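Local atomic coordinates of 49 protein (Murid herpesvirus 4, PDB entry 6A4V), a protein that interacts with the host poly(ADP-ribose) polymerase 1 and facilitates virus replication, probably by way of that interaction. Residues Lys187-Met192 against Ser236-Asp241; Leu103-Ser108 against Lys112-Leu117. All coordinates share one frame; numbering follows the deposited sequence.

Interaction 1. Residues Lys187-Met192 against Ser236-Asp241; sequences KHFSYM and SQFLLD
F189 and F238 meet ring to ring and carry the whole contact between 187-192 and 236-241. The tight part sits at the root of F189. F238 CE2 lies over one face of the F189 ring, 3.3 Å from F189 CG and 3.4 Å from F189 CB, while F238 CD2 comes within 3.4 Å of F189 CD2. The CD2-CE2 side of F238 thus bears on the base of the other phenyl, reaching it obliquely. F189 CG lies anti to the carbonyl carbon (chi1 -67°), which turns the ring toward F238. The two side chains cross at about a right angle, and the rings, with centroids 5.0 Å apart and planes at 54°, form an oblique pair. From there the rings diverge: F189 CZ is already 4.6 Å from F238 CE2, and only about 100 Å² is buried.

F238 starts helix 238-262, directly after the Schellman motif that ends helix 213-235. Q237, with positive phi, closes the first helix and occupies the N-cap position of the second. S236, whose OG bonds back to V232 O, lays its CB 3.4 Å above the plane of the F238 ring, offset toward its rim. Across the contact, K187, H188 and F189 all have left-handed backbone angles, and this tight turn carries the F189 side chain toward the helix joint. S190 closes the turn with a bond from OG to K187 O in the carbonyl plane, its 2.5 Å length probably somewhat underestimated, alongside a weak one from its N.

L229 and V232 of helix 213-235 also pack on F189, and Y41 touches F238 while its OH bonds to F189 O. On the loose side, the H188 imidazole leads away from the helix joint, and both H188 and Q237 are exposed to solvent.

Interaction 2. Residues Leu103-Ser108 against Lys112-Leu117; sequences LLERLS and KFQRIL
S108 and Q114 make the polar bond at the loop end of an alpha-hairpin, in which helices 89-104 and 111-126 run antiparallel through a short connection. The S108 hydroxyl donates to Q114 OE1 at 3.2 Å, in the carbonyl plane and on a lone pair, with a C=O...donor angle of 140°. Q114 reaches it by starting anti to its own N (chi1 -177°) and then bending at chi2. Its other amide atom, NE2, rests against E105 OE1 at 3.5 Å, the two groups' planes 62° apart.

Beside these polar groups the packing is apolar. L117 wedges its branched end against the last turn of the first helix, CD2 4.1 Å from L104 CB and CD1 3.9 Å from E105 N. F113 presents CD1 obliquely to S108 CB.

A type I turn from L104 to L107 prolongs the coil of the helix; the chain departs from it at L107 and S108, whose side chain points toward the second helix. Further out, L142 of helix 131-146 backs F113 and L117, while L217 and L220 of helix 213-235 back L104. D118 OD1 takes a weak bond from Q114 NE2, and E105 OE2 forms a salt bridge with K121 NZ.

Going from the N terminus, the chain reaches interaction 2 first: helix 89-104 ends, the chain turns, and helix 111-126 comes back alongside, a local closure with three residues between the segments. Interaction 1 opens only after that has closed, so the two are in series and neither nest nor cross. Its closure is longer, spanning 43 mostly helical residues from the loop after helix 173-184 to the joint of helices 213-235 and 238-262. The centres lie 34 Å apart, with nearest atoms about 22 Å from each other. Helix 213-235 bridges them: its early residues pack on interaction 2, its last turns on F189 of interaction 1.

Interaction 1. Residues Lys187-Met192 against Ser236-Asp241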
ATOM      1  N   LYS B 187       5.437  18.728 -16.624  1.00 52.86           N
ATOM      2  CA  LYS B 187       5.543  18.646 -18.032  1.00 49.54           C
ATOM      3  C   LYS B 187       4.204  18.205 -18.610  1.00 47.16           C
ATOM      4  O   LYS B 187       4.127  17.120 -19.190  1.00 46.43           O
ATOM      5  CB  LYS B 187       6.669  17.678 -18.411  1.00 62.09           C
ATOM      6  CG  LYS B 187       8.054  18.075 -17.916  1.00 73.78           C
ATOM      7  CD  LYS B 187       9.171  17.222 -18.516  1.00 96.29           C
ATOM      8  CE  LYS B 187      10.571  17.638 -18.106  1.00 97.58           C
ATOM      9  NZ  LYS B 187      11.583  16.697 -18.644  1.00 95.63           N
ATOM     10  N   HIS B 188       3.180  19.056 -18.434  1.00 48.87           N
ATOM     11  CA  HIS B 188       1.828  18.842 -18.952  1.00 56.06           C
ATOM     12  C   HIS B 188       1.320  17.450 -18.544  1.00 55.30           C
ATOM     13  O   HIS B 188       0.904  16.659 -19.378  1.00 69.25           O
ATOM     14  CB  HIS B 188       1.813  19.017 -20.478  1.00 74.91           C
ATOM     15  CG  HIS B 188       2.225  20.375 -20.952  1.00 94.90           C
ATOM     16  ND1 HIS B 188       3.518  20.647 -21.409  1.00 94.44           N
ATOM     17  CD2 HIS B 188       1.524  21.527 -21.079  1.00 85.71           C
ATOM     18  CE1 HIS B 188       3.596  21.909 -21.769  1.00 86.68           C
ATOM     19  NE2 HIS B 188       2.384  22.465 -21.589  1.00 87.36           N
ATOM     20  N   PHE B 189       1.406  17.145 -17.244  1.00 48.65           N
ATOM     21  CA  PHE B 189       0.855  15.948 -16.651  1.00 49.07           C
ATOM     22  C   PHE B 189       1.475  14.688 -17.254  1.00 40.10           C
ATOM     23  O   PHE B 189       0.794  13.680 -17.406  1.00 47.53           O
ATOM     24  CB  PHE B 189      -0.670  15.966 -16.784  1.00 48.46           C
ATOM     25  CG  PHE B 189      -1.278  17.063 -15.958  1.00 50.87           C
ATOM     26  CD1 PHE B 189      -1.325  18.373 -16.414  1.00 54.02           C
ATOM     27  CD2 PHE B 189      -1.721  16.791 -14.665  1.00 55.28           C
ATOM     28  CE1 PHE B 189      -1.869  19.370 -15.621  1.00 53.35           C
ATOM     29  CE2 PHE B 189      -2.260  17.788 -13.877  1.00 41.21           C
ATOM     30  CZ  PHE B 189      -2.324  19.076 -14.347  1.00 49.16           C
ATOM     31  N   SER B 190       2.767  14.733 -17.564  1.00 43.39           N
ATOM     32  CA  SER B 190       3.449  13.514 -18.051  1.00 44.15           C
ATOM     33  C   SER B 190       3.457  12.485 -16.928  1.00 43.49           C
ATOM     34  O   SER B 190       3.271  11.285 -17.223  1.00 49.45           O
ATOM     35  CB  SER B 190       4.834  13.798 -18.513  1.00 47.16           C
ATOM     36  OG  SER B 190       4.804  14.720 -19.590  1.00 61.99           O
ATOM     37  N   TYR B 191       3.730  13.005 -15.698  1.00 38.08           N
ATOM     38  CA  TYR B 191       3.799  12.315 -14.401  1.00 39.70           C
ATOM     39  C   TYR B 191       3.054  13.177 -13.388  1.00 43.33           C
ATOM     40  O   TYR B 191       2.699  14.305 -13.704  1.00 33.49           O
ATOM     41  CB  TYR B 191       5.238  12.075 -13.948  1.00 43.06           C
ATOM     42  CG  TYR B 191       6.138  13.285 -14.009  1.00 43.99           C
ATOM     43  CD1 TYR B 191       6.917  13.557 -15.118  1.00 53.95           C
ATOM     44  CD2 TYR B 191       6.200  14.161 -12.959  1.00 54.40           C
ATOM     45  CE1 TYR B 191       7.770  14.649 -15.160  1.00 57.39           C
ATOM     46  CE2 TYR B 191       7.021  15.272 -12.987  1.00 56.77           C
ATOM     47  CZ  TYR B 191       7.815  15.516 -14.086  1.00 56.70           C
ATOM     48  OH  TYR B 191       8.619  16.615 -14.066  1.00 60.91           O
ATOM     49  N   MET B 192       2.775  12.593 -12.213  1.00 42.90           N
ATOM     50  CA  MET B 192       2.274  13.290 -11.074  1.00 41.20           C
ATOM     51  C   MET B 192       2.989  12.724  -9.856  1.00 44.17           C
ATOM     52  O   MET B 192       3.260  11.544  -9.785  1.00 38.00           O
ATOM     53  CB  MET B 192       0.761  13.146 -10.870  1.00 46.37           C
ATOM     54  CG  MET B 192      -0.072  14.341 -11.313  1.00 51.56           C
ATOM     55  SD  MET B 192       0.146  15.871 -10.378  1.00 50.06           S
ATOM     56  CE  MET B 192      -1.410  16.015  -9.515  1.00 56.28           C
ATOM     57  N   SER B 236      -9.522  15.211 -15.197  1.00 37.70           N
ATOM     58  CA  SER B 236      -9.157  14.725 -16.525  1.00 37.40           C
ATOM     59  C   SER B 236      -8.859  13.210 -16.501  1.00 41.52           C
ATOM     60  O   SER B 236      -8.395  12.631 -17.501  1.00 31.42           O
ATOM     61  CB  SER B 236      -7.972  15.550 -17.043  1.00 43.10           C
ATOM     62  OG  SER B 236      -8.114  16.958 -16.719  1.00 36.02           O
ATOM     63  N   GLN B 237      -9.039  12.563 -15.339  1.00 38.43           N
ATOM     64  CA  GLN B 237      -8.842  11.128 -15.173  1.00 39.58           C
ATOM     65  C   GLN B 237      -7.466  10.642 -15.677  1.00 33.35           C
ATOM     66  O   GLN B 237      -7.336   9.468 -16.154  1.00 31.04           O
ATOM     67  CB  GLN B 237     -10.014  10.440 -15.870  1.00 37.01           C
ATOM     68  CG  GLN B 237     -11.283  10.593 -15.023  1.00 41.93           C
ATOM     69  CD  GLN B 237     -12.407   9.669 -15.406  1.00 44.55           C
ATOM     70  OE1 GLN B 237     -12.666   8.676 -14.728  1.00 43.60           O
ATOM     71  NE2 GLN B 237     -13.087   9.999 -16.498  1.00 34.43           N
ATOM     72  N   PHE B 238      -6.426  11.452 -15.491  1.00 29.51           N
ATOM     73  CA  PHE B 238      -5.041  11.030 -15.954  1.00 34.12           C
ATOM     74  C   PHE B 238      -4.582   9.767 -15.205  1.00 33.30           C
ATOM     75  O   PHE B 238      -3.987   8.933 -15.796  1.00 43.30           O
ATOM     76  CB  PHE B 238      -4.019  12.169 -15.860  1.00 40.16           C
ATOM     77  CG  PHE B 238      -4.293  13.403 -16.721  1.00 36.95           C
ATOM     78  CD1 PHE B 238      -4.969  13.325 -17.933  1.00 42.15           C
ATOM     79  CD2 PHE B 238      -3.870  14.661 -16.310  1.00 42.81           C
ATOM     80  CE1 PHE B 238      -5.217  14.469 -18.701  1.00 46.05           C
ATOM     81  CE2 PHE B 238      -4.058  15.800 -17.104  1.00 41.68           C
ATOM     82  CZ  PHE B 238      -4.752  15.707 -18.282  1.00 45.24           C
ATOM     83  N   LEU B 239      -4.956   9.551 -13.935  1.00 36.83           N
ATOM     84  CA  LEU B 239      -4.449   8.317 -13.269  1.00 32.30           C
ATOM     85  C   LEU B 239      -5.061   7.076 -13.933  1.00 30.27           C
ATOM     86  O   LEU B 239      -4.327   6.064 -14.203  1.00 36.35           O
ATOM     87  CB  LEU B 239      -4.690   8.383 -11.762  1.00 33.87           C
ATOM     88  CG  LEU B 239      -4.535   7.083 -10.975  1.00 30.99           C
ATOM     89  CD1 LEU B 239      -3.104   6.599 -10.978  1.00 37.96           C
ATOM     90  CD2 LEU B 239      -5.016   7.275  -9.559  1.00 36.30           C
ATOM     91  N   LEU B 240      -6.371   7.092 -14.152  1.00 31.04           N
ATOM     92  CA  LEU B 240      -7.048   5.919 -14.934  1.00 34.03           C
ATOM     93  C   LEU B 240      -6.393   5.678 -16.292  1.00 35.39           C
ATOM     94  O   LEU B 240      -6.016   4.542 -16.588  1.00 40.22           O
ATOM     95  CB  LEU B 240      -8.538   6.182 -15.072  1.00 28.52           C
ATOM     96  CG  LEU B 240      -9.407   5.239 -15.944  1.00 30.23           C
ATOM     97  CD1 LEU B 240      -9.452   3.830 -15.419  1.00 27.97           C
ATOM     98  CD2 LEU B 240     -10.829   5.816 -15.969  1.00 25.72           C
ATOM     99  N   ASP B 241      -6.187   6.738 -17.069  1.00 37.32           N
ATOM    100  CA  ASP B 241      -5.488   6.614 -18.334  1.00 33.75           C
ATOM    101  C   ASP B 241      -4.176   5.861 -18.137  1.00 37.27           C
ATOM    102  O   ASP B 241      -3.794   4.960 -18.885  1.00 42.80           O
ATOM    103  CB  ASP B 241      -5.126   7.955 -18.962  1.00 37.28           C
ATOM    104  CG  ASP B 241      -6.324   8.684 -19.559  1.00 51.85           C
ATOM    105  OD1 ASP B 241      -7.391   8.037 -19.701  1.00 43.39           O
ATOM    106  OD2 ASP B 241      -6.180   9.894 -19.865  1.00 57.01           O
TER

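Interaction 2. Residues Leu103-Ser108 against Lys112-Leu117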
ATOM      1  N   LEU B 103      -5.658  28.014  11.005  1.00 60.15           N
ATOM      2  CA  LEU B 103      -4.374  28.333  11.563  1.00 62.13           C
ATOM      3  C   LEU B 103      -3.972  29.783  11.260  1.00 68.04           C
ATOM      4  O   LEU B 103      -3.362  30.435  12.100  1.00 59.49           O
ATOM      5  CB  LEU B 103      -3.333  27.371  10.990  1.00 68.78           C
ATOM      6  CG  LEU B 103      -1.876  27.704  11.311  1.00 79.25           C
ATOM      7  CD1 LEU B 103      -0.990  26.508  10.997  1.00 83.88           C
ATOM      8  CD2 LEU B 103      -1.380  28.945  10.566  1.00 76.81           C
ATOM      9  N   LEU B 104      -4.202  30.259  10.028  1.00 74.16           N
ATOM     10  CA  LEU B 104      -3.730  31.603   9.662  1.00 63.44           C
ATOM     11  C   LEU B 104      -4.510  32.645  10.478  1.00 63.29           C
ATOM     12  O   LEU B 104      -3.953  33.714  10.763  1.00 51.20           O
ATOM     13  CB  LEU B 104      -3.866  31.858   8.152  1.00 66.02           C
ATOM     14  CG  LEU B 104      -2.813  31.212   7.243  1.00 69.42           C
ATOM     15  CD1 LEU B 104      -3.078  31.551   5.791  1.00 73.31           C
ATOM     16  CD2 LEU B 104      -1.390  31.602   7.615  1.00 62.16           C
ATOM     17  N   GLU B 105      -5.760  32.319  10.870  1.00 47.94           N
ATOM     18  CA  GLU B 105      -6.584  33.175  11.725  1.00 56.40           C
ATOM     19  C   GLU B 105      -5.936  33.494  13.084  1.00 72.29           C
ATOM     20  O   GLU B 105      -6.395  34.393  13.773  1.00 78.80           O
ATOM     21  CB  GLU B 105      -7.896  32.525  12.154  1.00 55.16           C
ATOM     22  CG  GLU B 105      -8.800  32.064  11.035  1.00 57.89           C
ATOM     23  CD  GLU B 105     -10.186  31.809  11.599  1.00 62.40           C
ATOM     24  OE1 GLU B 105     -10.537  32.484  12.602  1.00 69.44           O
ATOM     25  OE2 GLU B 105     -10.905  30.959  11.061  1.00 68.87           O
ATOM     26  N   ARG B 106      -4.949  32.706  13.518  1.00 82.04           N
ATOM     27  CA  ARG B 106      -4.222  33.006  14.755  1.00 88.19           C
ATOM     28  C   ARG B 106      -3.346  34.238  14.513  1.00 88.92           C
ATOM     29  O   ARG B 106      -2.882  34.875  15.453  1.00 94.20           O
ATOM     30  CB  ARG B 106      -3.367  31.815  15.206  1.00 91.62           C
ATOM     31  CG  ARG B 106      -4.150  30.591  15.669  1.00 92.26           C
ATOM     32  CD  ARG B 106      -3.366  29.309  15.416  1.00 97.99           C
ATOM     33  NE  ARG B 106      -3.984  28.124  16.004  1.00106.71           N
ATOM     34  CZ  ARG B 106      -3.343  27.205  16.727  1.00106.08           C
ATOM     35  NH1 ARG B 106      -2.019  27.188  16.762  1.00 91.89           N
ATOM     36  NH2 ARG B 106      -4.034  26.306  17.411  1.00101.55           N
ATOM     37  N   LEU B 107      -3.127  34.560  13.233  1.00 86.40           N
ATOM     38  CA  LEU B 107      -2.177  35.571  12.834  1.00 90.56           C
ATOM     39  C   LEU B 107      -2.879  36.763  12.166  1.00 94.41           C
ATOM     40  O   LEU B 107      -2.191  37.685  11.698  1.00 76.97           O
ATOM     41  CB  LEU B 107      -1.176  34.908  11.889  1.00 88.04           C
ATOM     42  CG  LEU B 107      -0.039  34.140  12.557  1.00 94.36           C
ATOM     43  CD1 LEU B 107      -0.479  33.454  13.841  1.00 93.49           C
ATOM     44  CD2 LEU B 107       0.553  33.130  11.588  1.00 98.66           C
ATOM     45  N   SER B 108      -4.225  36.760  12.156  1.00104.05           N
ATOM     46  CA  SER B 108      -5.036  37.775  11.443  1.00103.12           C
ATOM     47  C   SER B 108      -4.999  39.105  12.212  1.00106.40           C
ATOM     48  O   SER B 108      -5.930  39.484  12.936  1.00 81.75           O
ATOM     49  CB  SER B 108      -6.457  37.294  11.180  1.00103.14           C
ATOM     50  OG  SER B 108      -7.238  37.265  12.370  1.00104.86           O
ATOM     51  N   LYS B 112      -9.474  42.773   7.383  1.00 76.87           N
ATOM     52  CA  LYS B 112      -9.646  42.445   5.966  1.00 70.18           C
ATOM     53  C   LYS B 112      -9.128  41.013   5.793  1.00 62.25           C
ATOM     54  O   LYS B 112      -9.896  40.127   5.411  1.00 77.50           O
ATOM     55  CB  LYS B 112      -8.975  43.440   5.013  1.00 71.94           C
ATOM     56  CG  LYS B 112      -9.578  43.463   3.608  1.00 77.06           C
ATOM     57  CD  LYS B 112      -8.644  43.977   2.500  1.00 80.55           C
ATOM     58  CE  LYS B 112      -9.298  43.976   1.129  1.00 81.08           C
ATOM     59  NZ  LYS B 112      -8.337  43.686   0.034  1.00 75.82           N
ATOM     60  N   PHE B 113      -7.856  40.795   6.152  1.00 56.97           N
ATOM     61  CA  PHE B 113      -7.233  39.447   6.219  1.00 55.91           C
ATOM     62  C   PHE B 113      -8.211  38.420   6.786  1.00 54.50           C
ATOM     63  O   PHE B 113      -8.364  37.316   6.254  1.00 60.74           O
ATOM     64  CB  PHE B 113      -5.989  39.480   7.097  1.00 59.45           C
ATOM     65  CG  PHE B 113      -4.932  38.462   6.774  1.00 57.25           C
ATOM     66  CD1 PHE B 113      -4.948  37.219   7.374  1.00 53.20           C
ATOM     67  CD2 PHE B 113      -3.865  38.797   5.958  1.00 61.75           C
ATOM     68  CE1 PHE B 113      -3.962  36.290   7.084  1.00 62.71           C
ATOM     69  CE2 PHE B 113      -2.860  37.877   5.689  1.00 62.96           C
ATOM     70  CZ  PHE B 113      -2.923  36.620   6.239  1.00 67.52           C
ATOM     71  N   GLN B 114      -8.937  38.797   7.833  1.00 49.79           N
ATOM     72  CA  GLN B 114      -9.875  37.855   8.402  1.00 56.06           C
ATOM     73  C   GLN B 114     -10.964  37.563   7.367  1.00 46.68           C
ATOM     74  O   GLN B 114     -11.282  36.413   7.137  1.00 59.11           O
ATOM     75  CB  GLN B 114     -10.430  38.325   9.753  1.00 59.70           C
ATOM     76  CG  GLN B 114     -11.380  37.318  10.432  1.00 75.07           C
ATOM     77  CD  GLN B 114     -10.812  35.921  10.602  1.00 77.71           C
ATOM     78  OE1 GLN B 114      -9.642  35.730  10.954  1.00 73.80           O
ATOM     79  NE2 GLN B 114     -11.641  34.921  10.336  1.00 61.82           N
ATOM     80  N   ARG B 115     -11.511  38.596   6.716  1.00 52.40           N
ATOM     81  CA  ARG B 115     -12.763  38.445   5.875  1.00 54.97           C
ATOM     82  C   ARG B 115     -12.549  37.508   4.665  1.00 46.54           C
ATOM     83  O   ARG B 115     -13.487  36.871   4.178  1.00 45.12           O
ATOM     84  CB  ARG B 115     -13.260  39.828   5.439  1.00 63.54           C
ATOM     85  CG  ARG B 115     -14.622  40.202   6.013  1.00 73.81           C
ATOM     86  CD  ARG B 115     -15.078  41.594   5.585  1.00 82.43           C
ATOM     87  NE  ARG B 115     -14.488  42.666   6.389  1.00 85.38           N
ATOM     88  CZ  ARG B 115     -13.503  43.488   6.002  1.00 85.74           C
ATOM     89  NH1 ARG B 115     -12.888  43.323   4.843  1.00 84.86           N
ATOM     90  NH2 ARG B 115     -13.124  44.477   6.794  1.00 85.01           N
ATOM     91  N   ILE B 116     -11.299  37.441   4.208  1.00 37.46           N
ATOM     92  CA  ILE B 116     -10.863  36.718   3.066  1.00 44.69           C
ATOM     93  C   ILE B 116     -10.730  35.240   3.479  1.00 46.50           C
ATOM     94  O   ILE B 116     -11.411  34.360   2.907  1.00 51.09           O
ATOM     95  CB  ILE B 116      -9.548  37.354   2.569  1.00 41.21           C
ATOM     96  CG1 ILE B 116      -9.714  38.785   2.029  1.00 46.63           C
ATOM     97  CG2 ILE B 116      -8.892  36.490   1.542  1.00 39.99           C
ATOM     98  CD1 ILE B 116      -8.367  39.497   1.743  1.00 44.33           C
ATOM     99  N   LEU B 117      -9.969  35.011   4.555  1.00 43.06           N
ATOM    100  CA  LEU B 117      -9.896  33.729   5.306  1.00 37.29           C
ATOM    101  C   LEU B 117     -11.301  33.148   5.433  1.00 36.27           C
ATOM    102  O   LEU B 117     -11.637  32.067   4.912  1.00 32.35           O
ATOM    103  CB  LEU B 117      -9.192  33.998   6.644  1.00 38.06           C
ATOM    104  CG  LEU B 117      -7.691  34.293   6.508  1.00 43.99           C
ATOM    105  CD1 LEU B 117      -7.011  34.539   7.858  1.00 52.81           C
ATOM    106  CD2 LEU B 117      -6.976  33.194   5.799  1.00 41.65           C
TER